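Local coordinates for protein dTDP-4-dehydrorhamnose reductase (Yersinia enterocolitica, PDB 5U9C) that probably reduces dTDP-4-dehydro-beta-L-rhamnose to dTDP-L-rhamnose, with NADPH as the hydride donor, in dTDP-L-rhamnose biosynthesis, at residues D[115-120]-D[220-225]; D[170-175]-D[181-186]; D[229-234]-D[281-286]. All coordinates share one frame; numbering follows the deposited sequence.

All three contacts belong to the RmlD substrate-binding domain. Contact 1 brings 115-120 next to 220-225 and closes a long loop of chain, inside which contact 2 is nested; contact 3 opens just after contact 1 ends, because strand 223-224 runs into helix 225-235. That helix is the shared element. Its Ala229 and Ile232 touch Ile172 of contact 2, whose centre is about 13 Å from that of contact 3, while contact 1 is about 17 Å from contact 3 and 22 Å from contact 2. Contacts 2 and 3 thus form one continuous apolar region, close to Phe168 and Lys171, two residues seen to bind (R)-malate; contact 1 lies away from that site.

Contact 1 of 3, residues D[115-120]-D[220-225]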
loop_
_atom_site.group_PDB
_atom_site.type_symbol
_atom_site.label_atom_id
_atom_site.label_comp_id
_atom_site.label_asym_id
_atom_site.label_seq_id
_atom_site.Cartn_x
_atom_site.Cartn_y
_atom_site.Cartn_z
ATOM N N LYS D 115 -4.015 -1.376 -11.101
ATOM C CA LYS D 115 -3.516 -1.114 -12.466
ATOM C C LYS D 115 -4.660 -1.003 -13.464
ATOM O O LYS D 115 -5.822 -1.188 -13.105
ATOM C CB LYS D 115 -2.436 -2.085 -12.889
ATOM C CG LYS D 115 -2.781 -3.538 -12.966
ATOM C CD LYS D 115 -1.492 -4.260 -13.355
ATOM C CE LYS D 115 -1.642 -5.743 -13.553
ATOM N NZ LYS D 115 -0.357 -6.254 -14.101
ATOM N N LEU D 116 -4.337 -0.677 -14.701
ATOM C CA LEU D 116 -5.358 -0.396 -15.716
ATOM C C LEU D 116 -5.991 -1.607 -16.408
ATOM O O LEU D 116 -7.167 -1.554 -16.793
ATOM C CB LEU D 116 -4.798 0.614 -16.722
ATOM C CG LEU D 116 -4.366 1.939 -16.007
ATOM C CD1 LEU D 116 -3.858 3.007 -16.975
ATOM C CD2 LEU D 116 -5.443 2.548 -15.093
ATOM N N SER D 117 -5.254 -2.716 -16.498
ATOM C CA SER D 117 -5.776 -3.889 -17.178
ATOM C C SER D 117 -5.136 -5.150 -16.611
ATOM O O SER D 117 -3.991 -5.093 -16.161
ATOM C CB SER D 117 -5.448 -3.783 -18.670
ATOM O OG SER D 117 -6.229 -4.686 -19.381
ATOM N N TYR D 118 -5.860 -6.267 -16.654
ATOM C CA TYR D 118 -5.384 -7.541 -16.131
ATOM C C TYR D 118 -5.540 -8.687 -17.157
ATOM O O TYR D 118 -6.606 -8.826 -17.797
ATOM C CB TYR D 118 -6.173 -7.920 -14.858
ATOM C CG TYR D 118 -6.096 -6.878 -13.757
ATOM C CD1 TYR D 118 -6.998 -5.824 -13.704
ATOM C CD2 TYR D 118 -5.097 -6.944 -12.781
ATOM C CE1 TYR D 118 -6.908 -4.858 -12.724
ATOM C CE2 TYR D 118 -4.994 -5.976 -11.790
ATOM C CZ TYR D 118 -5.912 -4.944 -11.757
ATOM O OH TYR D 118 -5.815 -4.001 -10.763
ATOM N N ASN D 119 -4.499 -9.512 -17.296
ATOM C CA ASN D 119 -4.577 -10.701 -18.146
ATOM C C ASN D 119 -4.629 -11.980 -17.281
ATOM O O ASN D 119 -4.627 -11.893 -16.032
ATOM C CB ASN D 119 -3.464 -10.714 -19.203
ATOM C CG ASN D 119 -2.090 -10.852 -18.611
ATOM O OD1 ASN D 119 -1.864 -11.656 -17.686
ATOM N ND2 ASN D 119 -1.136 -10.101 -19.168
ATOM N N GLU D 120 -4.702 -13.145 -17.926
ATOM C CA GLU D 120 -4.818 -14.421 -17.212
ATOM C C GLU D 120 -3.622 -14.775 -16.283
ATOM O O GLU D 120 -3.765 -15.621 -15.410
ATOM C CB GLU D 120 -5.134 -15.593 -18.160
ATOM C CG GLU D 120 -6.458 -15.496 -18.937
ATOM C CD GLU D 120 -6.352 -14.783 -20.294
ATOM O OE1 GLU D 120 -5.396 -14.016 -20.512
ATOM O OE2 GLU D 120 -7.251 -14.980 -21.146
ATOM N N SER D 220 -11.623 -5.441 -26.915
ATOM C CA SER D 220 -10.381 -4.720 -26.685
ATOM C C SER D 220 -10.673 -3.263 -26.310
ATOM O O SER D 220 -11.428 -2.580 -27.005
ATOM C CB SER D 220 -9.512 -4.783 -27.948
ATOM O OG SER D 220 -8.321 -4.043 -27.795
ATOM N N GLY D 221 -10.084 -2.797 -25.212
ATOM C CA GLY D 221 -10.274 -1.416 -24.775
ATOM C C GLY D 221 -10.613 -1.334 -23.303
ATOM O O GLY D 221 -11.385 -2.151 -22.789
ATOM N N THR D 222 -9.990 -0.371 -22.630
ATOM C CA THR D 222 -10.230 -0.085 -21.212
ATOM C C THR D 222 -10.865 1.281 -21.232
ATOM O O THR D 222 -10.192 2.270 -21.483
ATOM C CB THR D 222 -8.921 -0.096 -20.418
ATOM O OG1 THR D 222 -8.322 -1.372 -20.589
ATOM C CG2 THR D 222 -9.172 0.114 -18.949
ATOM N N ILE D 223 -12.159 1.321 -20.911
ATOM C CA ILE D 223 -12.976 2.518 -21.045
ATOM C C ILE D 223 -13.886 2.760 -19.852
ATOM O O ILE D 223 -14.073 1.888 -19.027
ATOM C CB ILE D 223 -13.863 2.365 -22.310
ATOM C CG1 ILE D 223 -14.641 1.041 -22.207
ATOM C CG2 ILE D 223 -12.979 2.392 -23.543
ATOM C CD1 ILE D 223 -15.453 0.638 -23.382
ATOM N N SER D 224 -14.450 3.956 -19.781
ATOM C CA SER D 224 -15.368 4.317 -18.679
ATOM C C SER D 224 -16.784 4.232 -19.182
ATOM O O SER D 224 -17.009 4.160 -20.406
ATOM C CB SER D 224 -15.127 5.759 -18.209
ATOM O OG SER D 224 -15.468 6.704 -19.224
ATOM N N ARG D 225 -17.736 4.293 -18.257
ATOM C CA ARG D 225 -19.153 4.321 -18.627
ATOM C C ARG D 225 -19.427 5.582 -19.423
ATOM O O ARG D 225 -20.289 5.583 -20.292
ATOM C CB ARG D 225 -20.056 4.295 -17.410
ATOM C CG ARG D 225 -19.946 3.055 -16.544
ATOM C CD ARG D 225 -20.310 1.799 -17.292
ATOM N NE ARG D 225 -20.475 0.675 -16.366
ATOM C CZ ARG D 225 -20.979 -0.508 -16.695
ATOM N NH1 ARG D 225 -21.400 -0.760 -17.948
ATOM N NH2 ARG D 225 -21.079 -1.445 -15.754
HETATM O O HOH W 1 -8.766 -3.925 -20.747
#
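Ser117 and Thr222 mark the closest approach of the two backbones, with 7.1 Å between their CA atoms. The segments belong to different small sheets, and no direct hydrogen bond crosses between them. Each is mostly loop with a short, weakly bonded strand in it, about 117-118 in one and 223-224 in the other, and they diverge rapidly on leaving this point.

Thr222 does most of the touching. Its methyl CG2 stands anti to the backbone N (OG1 has chi1 -58°) and meets the carbonyl O of Leu116, with 3.4 Å between Leu116 O and Thr222 CG2. That oxygen has a true polar partner elsewhere, the hydroxyl of Ser259. The other branch, OG1, faces the hydroxyl of Ser117, but Ser117 OG and Thr222 OG1 are 4.1 Å apart, too far for a direct bond. A water closes the gap. It donates to Ser117 OG at 3.0 Å and lies 2.6 Å from Thr222 OG1, and its two bonds meet at nearly a right angle. Ser117 OG is also hydrogen-bonded to Glu263 OE1, its strongest polar partner, just past strand 261-262, so the hydroxyl is held from that side as well as through the water. The contact is small, burying 86 Å² in all, and mixes one methyl-on-carbonyl touch with one solvent bridge.

Around it, strand 117-118 pairs in parallel with 261-262, where Tyr118 bonds to Gly261 and Glu263 through the backbone. Strand 223-224 runs antiparallel to 190-195, with Thr222 resting on Leu190. Asp188 of a second subunit packs on Leu116, and beyond Ser224, which caps it, helix 225-235 begins.

Contact 2 of 3, residues D[170-175]-D[181-186]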
loop_
_atom_site.group_PDB
_atom_site.type_symbol
_atom_site.label_atom_id
_atom_site.label_comp_id
_atom_site.label_asym_id
_atom_site.label_seq_id
_atom_site.Cartn_x
_atom_site.Cartn_y
_atom_site.Cartn_z
ATOM N N GLY D 170 -29.086 -0.326 -21.867
ATOM C CA GLY D 170 -30.524 -0.153 -21.996
ATOM C C GLY D 170 -31.016 1.139 -21.360
ATOM O O GLY D 170 -31.859 1.837 -21.944
ATOM N N LYS D 171 -30.491 1.459 -20.171
ATOM C CA LYS D 171 -30.869 2.699 -19.466
ATOM C C LYS D 171 -30.434 3.949 -20.227
ATOM O O LYS D 171 -31.193 4.924 -20.306
ATOM C CB LYS D 171 -30.309 2.734 -18.049
ATOM C CG LYS D 171 -31.046 1.802 -17.103
ATOM C CD LYS D 171 -30.441 1.777 -15.702
ATOM C CE LYS D 171 -29.103 1.049 -15.693
ATOM N NZ LYS D 171 -28.517 0.932 -14.333
ATOM N N ILE D 172 -29.214 3.937 -20.770
ATOM C CA ILE D 172 -28.738 5.060 -21.564
ATOM C C ILE D 172 -29.636 5.201 -22.792
ATOM O O ILE D 172 -30.047 6.298 -23.124
ATOM C CB ILE D 172 -27.264 4.898 -22.005
ATOM C CG1 ILE D 172 -26.311 4.948 -20.800
ATOM C CG2 ILE D 172 -26.876 5.960 -23.043
ATOM C CD1 ILE D 172 -26.319 6.252 -20.028
ATOM N N ILE D 173 -29.945 4.084 -23.453
ATOM C CA ILE D 173 -30.799 4.113 -24.630
ATOM C C ILE D 173 -32.227 4.647 -24.303
ATOM O O ILE D 173 -32.793 5.430 -25.075
ATOM C CB ILE D 173 -30.816 2.748 -25.356
ATOM C CG1 ILE D 173 -29.438 2.494 -26.001
ATOM C CG2 ILE D 173 -31.879 2.723 -26.433
ATOM C CD1 ILE D 173 -29.273 1.144 -26.670
ATOM N N GLN D 174 -32.782 4.215 -23.175
ATOM C CA GLN D 174 -34.108 4.672 -22.695
ATOM C C GLN D 174 -34.122 6.204 -22.469
ATOM O O GLN D 174 -35.092 6.906 -22.843
ATOM C CB GLN D 174 -34.453 3.936 -21.399
ATOM C CG GLN D 174 -35.799 4.273 -20.783
ATOM C CD GLN D 174 -35.988 3.659 -19.392
ATOM O OE1 GLN D 174 -35.093 2.983 -18.852
ATOM N NE2 GLN D 174 -37.157 3.915 -18.792
ATOM N N GLN D 175 -33.048 6.724 -21.880
ATOM C CA GLN D 175 -32.928 8.170 -21.653
ATOM C C GLN D 175 -32.811 8.928 -22.973
ATOM O O GLN D 175 -33.385 10.016 -23.121
ATOM C CB GLN D 175 -31.751 8.511 -20.748
ATOM C CG GLN D 175 -31.941 8.046 -19.320
ATOM C CD GLN D 175 -30.681 8.247 -18.502
ATOM O OE1 GLN D 175 -30.335 9.368 -18.112
ATOM N NE2 GLN D 175 -30.006 7.169 -18.225
ATOM N N THR D 181 -32.587 15.903 -21.639
ATOM C CA THR D 181 -31.785 17.076 -21.924
ATOM C C THR D 181 -30.300 16.795 -21.647
ATOM O O THR D 181 -29.423 17.400 -22.274
ATOM C CB THR D 181 -32.268 18.317 -21.129
ATOM O OG1 THR D 181 -31.659 19.491 -21.670
ATOM C CG2 THR D 181 -31.949 18.210 -19.655
ATOM N N SER D 182 -30.033 15.849 -20.741
ATOM C CA SER D 182 -28.665 15.482 -20.397
ATOM C C SER D 182 -28.621 14.156 -19.683
ATOM O O SER D 182 -29.548 13.789 -18.937
ATOM C CB SER D 182 -28.028 16.507 -19.459
ATOM O OG SER D 182 -28.735 16.505 -18.254
ATOM N N ILE D 183 -27.514 13.462 -19.888
ATOM C CA ILE D 183 -27.273 12.179 -19.278
ATOM C C ILE D 183 -25.915 12.225 -18.567
ATOM O O ILE D 183 -24.932 12.643 -19.159
ATOM C CB ILE D 183 -27.274 11.080 -20.358
ATOM C CG1 ILE D 183 -28.670 10.986 -20.987
ATOM C CG2 ILE D 183 -26.851 9.739 -19.765
ATOM C CD1 ILE D 183 -28.755 10.070 -22.198
ATOM N N LYS D 184 -25.892 11.811 -17.299
ATOM C CA LYS D 184 -24.664 11.743 -16.507
ATOM C C LYS D 184 -24.119 10.330 -16.555
ATOM O O LYS D 184 -24.887 9.369 -16.476
ATOM C CB LYS D 184 -24.942 12.123 -15.056
ATOM C CG LYS D 184 -25.374 13.562 -14.885
ATOM C CD LYS D 184 -25.713 13.851 -13.438
ATOM C CE LYS D 184 -26.269 15.254 -13.295
ATOM N NZ LYS D 184 -26.560 15.550 -11.870
ATOM N N ALA D 185 -22.800 10.205 -16.695
ATOM C CA ALA D 185 -22.140 8.913 -16.733
ATOM C C ALA D 185 -20.771 9.032 -16.039
ATOM O O ALA D 185 -20.038 9.998 -16.248
ATOM C CB ALA D 185 -21.965 8.435 -18.174
ATOM N N VAL D 186 -20.455 8.039 -15.225
ATOM C CA VAL D 186 -19.229 8.023 -14.451
ATOM C C VAL D 186 -17.994 7.947 -15.359
ATOM O O VAL D 186 -17.890 7.061 -16.205
ATOM C CB VAL D 186 -19.259 6.869 -13.427
ATOM C CG1 VAL D 186 -17.954 6.770 -12.665
ATOM C CG2 VAL D 186 -20.422 7.067 -12.458
HETATM O O HOH W 2 -28.389 10.769 -16.190
HETATM O O HOH W 3 -31.575 11.639 -18.137
#
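Helix 168-177 turns back through a short loop into strand 182-186, and here Ile172 and Gln175 of the helix rest on Ile183 of the strand. The helix also carries Lys171 and Phe168, both seen to bind (R)-malate in this protein. Ile172 bends its chain (chi2 -62°), which swings CD1 over to Ile183; Ile172 CD1 and Ile183 CG2 are 3.5 Å apart, a tight methyl-to-methyl touch. One turn on, the aliphatic base of Gln175 covers the other branch of the isoleucine, with Gln175 CB 3.7 Å from Ile183 CD1.

The amide of Gln175 is held at both ends. NE2 donates to Lys171 O at 3.3 Å, coming from above the carbonyl plane, while the helical N-H of Gln175 reaches the same oxygen from the opposite face. OE1 accepts from two waters: the one 3.1 Å from Gln175 OE1 accepts from Lys184 N, and the one 2.6 Å from Gln175 OE1 donates to Ser182 O, so solvent ties the amide to the strand backbone beside Ile183. Since 182-186 pairs in parallel with 241-245, the arrangement is that of an alpha/beta layer, a helix covering one face of a parallel strand pair.

Contact 3 of 3, residues D[229-234]-D[281-286]; sequences ACAIGD and SDLAKY
Leu283 meets Ala231 and Ile232 in a buried helix-helix contact, entirely apolar, between helix 225-235, which follows the last strand (213-217) of the six-stranded parallel sheet by way of short strand 223-224, and helix 279-288 near the C-terminus, in an enzyme of the Rossmann-type, extended short-chain dehydrogenase/reductase class. No polar bond crosses it, and 105 Å² is buried between the two segments. The nearest pair of CA atoms, Ile232 CA and Ala284 CA, is 7.7 Å apart. Ala231 points its CB at the partner helix and presents a single methyl to Leu283.

The leucine supplies the reach. CG stands anti to the backbone N (chi1 179°), and CD2 in turn continues the extended line, so the side chain is stretched straight toward the other helix and delivers a methyl rather than its flank. CD2 lodges beside two residues that follow each other in sequence. The branched chain of Ile232 crosses that of Leu283 at about a right angle, its CG1 methylene lying across the end of the leucine.

Neighbours enlarge this apolar patch in several directions. Leu283 also lies on Ile228, Ala231 on Trp279, Ile232 on Val287 and Ala284 on Leu235, so the helices meet along more than one turn. The far side of Ile232 is covered by helix 168-177, through Ile172, Ile173 and Ile176, which places it within about 5 Å of the side chain of Phe168, a residue seen to bind (R)-malate. Asp282 and Tyr286 of helix 279-288 turn their polar ends to other parts of the chain: Asp282 bonds to Ser219, and Tyr286 OH to Asp165 and to Gly161 N. At the centre of the contact, Leu283 CD2 stands 3.8 Å from Ala231 CB and 4.1 Å from Ile232 CG1.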
loop_
_atom_site.group_PDB
_atom_site.type_symbol
_atom_site.label_atom_id
_atom_site.label_comp_id
_atom_site.label_asym_id
_atom_site.label_seq_id
_atom_site.Cartn_x
_atom_site.Cartn_y
_atom_site.Cartn_z
ATOM N N ALA D 229 -21.302 5.801 -22.903
ATOM C CA ALA D 229 -22.496 6.634 -23.127
ATOM C C ALA D 229 -22.286 7.543 -24.334
ATOM O O ALA D 229 -23.183 7.682 -25.163
ATOM C CB ALA D 229 -22.843 7.443 -21.891
ATOM N N CYS D 230 -21.094 8.130 -24.451
ATOM C CA CYS D 230 -20.780 9.004 -25.600
ATOM C C CYS D 230 -20.881 8.257 -26.930
ATOM O O CYS D 230 -21.407 8.792 -27.913
ATOM C CB CYS D 230 -19.388 9.625 -25.457
ATOM S SG CYS D 230 -19.263 10.859 -24.134
ATOM N N ALA D 231 -20.386 7.024 -26.959
ATOM C CA ALA D 231 -20.432 6.204 -28.179
ATOM C C ALA D 231 -21.897 5.868 -28.547
ATOM O O ALA D 231 -22.283 5.979 -29.704
ATOM C CB ALA D 231 -19.593 4.939 -28.012
ATOM N N ILE D 232 -22.705 5.486 -27.560
ATOM C CA ILE D 232 -24.146 5.205 -27.782
ATOM C C ILE D 232 -24.824 6.480 -28.318
ATOM O O ILE D 232 -25.562 6.434 -29.305
ATOM C CB ILE D 232 -24.836 4.720 -26.487
ATOM C CG1 ILE D 232 -24.264 3.361 -26.050
ATOM C CG2 ILE D 232 -26.345 4.582 -26.686
ATOM C CD1 ILE D 232 -24.613 2.997 -24.625
ATOM N N GLY D 233 -24.541 7.610 -27.665
ATOM C CA GLY D 233 -25.056 8.911 -28.069
ATOM C C GLY D 233 -24.782 9.228 -29.527
ATOM O O GLY D 233 -25.690 9.698 -30.243
ATOM N N ASP D 234 -23.542 8.990 -29.975
ATOM C CA ASP D 234 -23.173 9.215 -31.390
ATOM C C ASP D 234 -23.953 8.289 -32.312
ATOM O O ASP D 234 -24.405 8.705 -33.366
ATOM C CB ASP D 234 -21.687 8.966 -31.652
ATOM C CG ASP D 234 -20.776 10.003 -31.017
ATOM O OD1 ASP D 234 -21.239 11.095 -30.606
ATOM O OD2 ASP D 234 -19.557 9.714 -30.960
ATOM N N SER D 281 -16.710 -1.201 -32.101
ATOM C CA SER D 281 -17.375 -2.022 -33.121
ATOM C C SER D 281 -18.368 -2.974 -32.475
ATOM O O SER D 281 -19.457 -3.135 -32.985
ATOM C CB SER D 281 -16.375 -2.875 -33.908
ATOM O OG SER D 281 -15.304 -2.097 -34.370
ATOM N N ASP D 282 -17.965 -3.649 -31.393
ATOM C CA ASP D 282 -18.855 -4.602 -30.715
ATOM C C ASP D 282 -20.080 -3.889 -30.113
ATOM O O ASP D 282 -21.207 -4.400 -30.189
ATOM C CB ASP D 282 -18.092 -5.421 -29.654
ATOM C CG ASP D 282 -17.010 -6.320 -30.265
ATOM O OD1 ASP D 282 -17.107 -6.641 -31.471
ATOM O OD2 ASP D 282 -16.059 -6.710 -29.546
ATOM N N LEU D 283 -19.863 -2.708 -29.537
ATOM C CA LEU D 283 -20.965 -1.920 -28.998
ATOM C C LEU D 283 -21.897 -1.489 -30.133
ATOM O O LEU D 283 -23.112 -1.577 -29.985
ATOM C CB LEU D 283 -20.453 -0.683 -28.268
ATOM C CG LEU D 283 -21.480 0.274 -27.660
ATOM C CD1 LEU D 283 -22.257 -0.414 -26.559
ATOM C CD2 LEU D 283 -20.744 1.473 -27.087
ATOM N N ALA D 284 -21.335 -1.014 -31.252
ATOM C CA ALA D 284 -22.163 -0.572 -32.405
ATOM C C ALA D 284 -23.110 -1.680 -32.885
ATOM O O ALA D 284 -24.297 -1.434 -33.075
ATOM C CB ALA D 284 -21.301 -0.067 -33.561
ATOM N N LYS D 285 -22.597 -2.899 -33.034
ATOM C CA LYS D 285 -23.437 -4.043 -33.451
ATOM C C LYS D 285 -24.597 -4.282 -32.479
ATOM O O LYS D 285 -25.726 -4.542 -32.889
ATOM C CB LYS D 285 -22.622 -5.328 -33.556
ATOM C CG LYS D 285 -21.583 -5.340 -34.671
ATOM C CD LYS D 285 -20.945 -6.720 -34.843
ATOM C CE LYS D 285 -21.968 -7.770 -35.277
ATOM N NZ LYS D 285 -21.381 -9.134 -35.404
ATOM N N TYR D 286 -24.314 -4.185 -31.188
ATOM C CA TYR D 286 -25.342 -4.395 -30.171
ATOM C C TYR D 286 -26.382 -3.265 -30.175
ATOM O O TYR D 286 -27.586 -3.521 -30.129
ATOM C CB TYR D 286 -24.722 -4.561 -28.779
ATOM C CG TYR D 286 -25.768 -4.712 -27.710
ATOM C CD1 TYR D 286 -26.662 -5.781 -27.755
ATOM C CD2 TYR D 286 -25.880 -3.794 -26.660
ATOM C CE1 TYR D 286 -27.652 -5.932 -26.807
ATOM C CE2 TYR D 286 -26.861 -3.954 -25.682
ATOM C CZ TYR D 286 -27.738 -5.024 -25.765
ATOM O OH TYR D 286 -28.712 -5.224 -24.824
#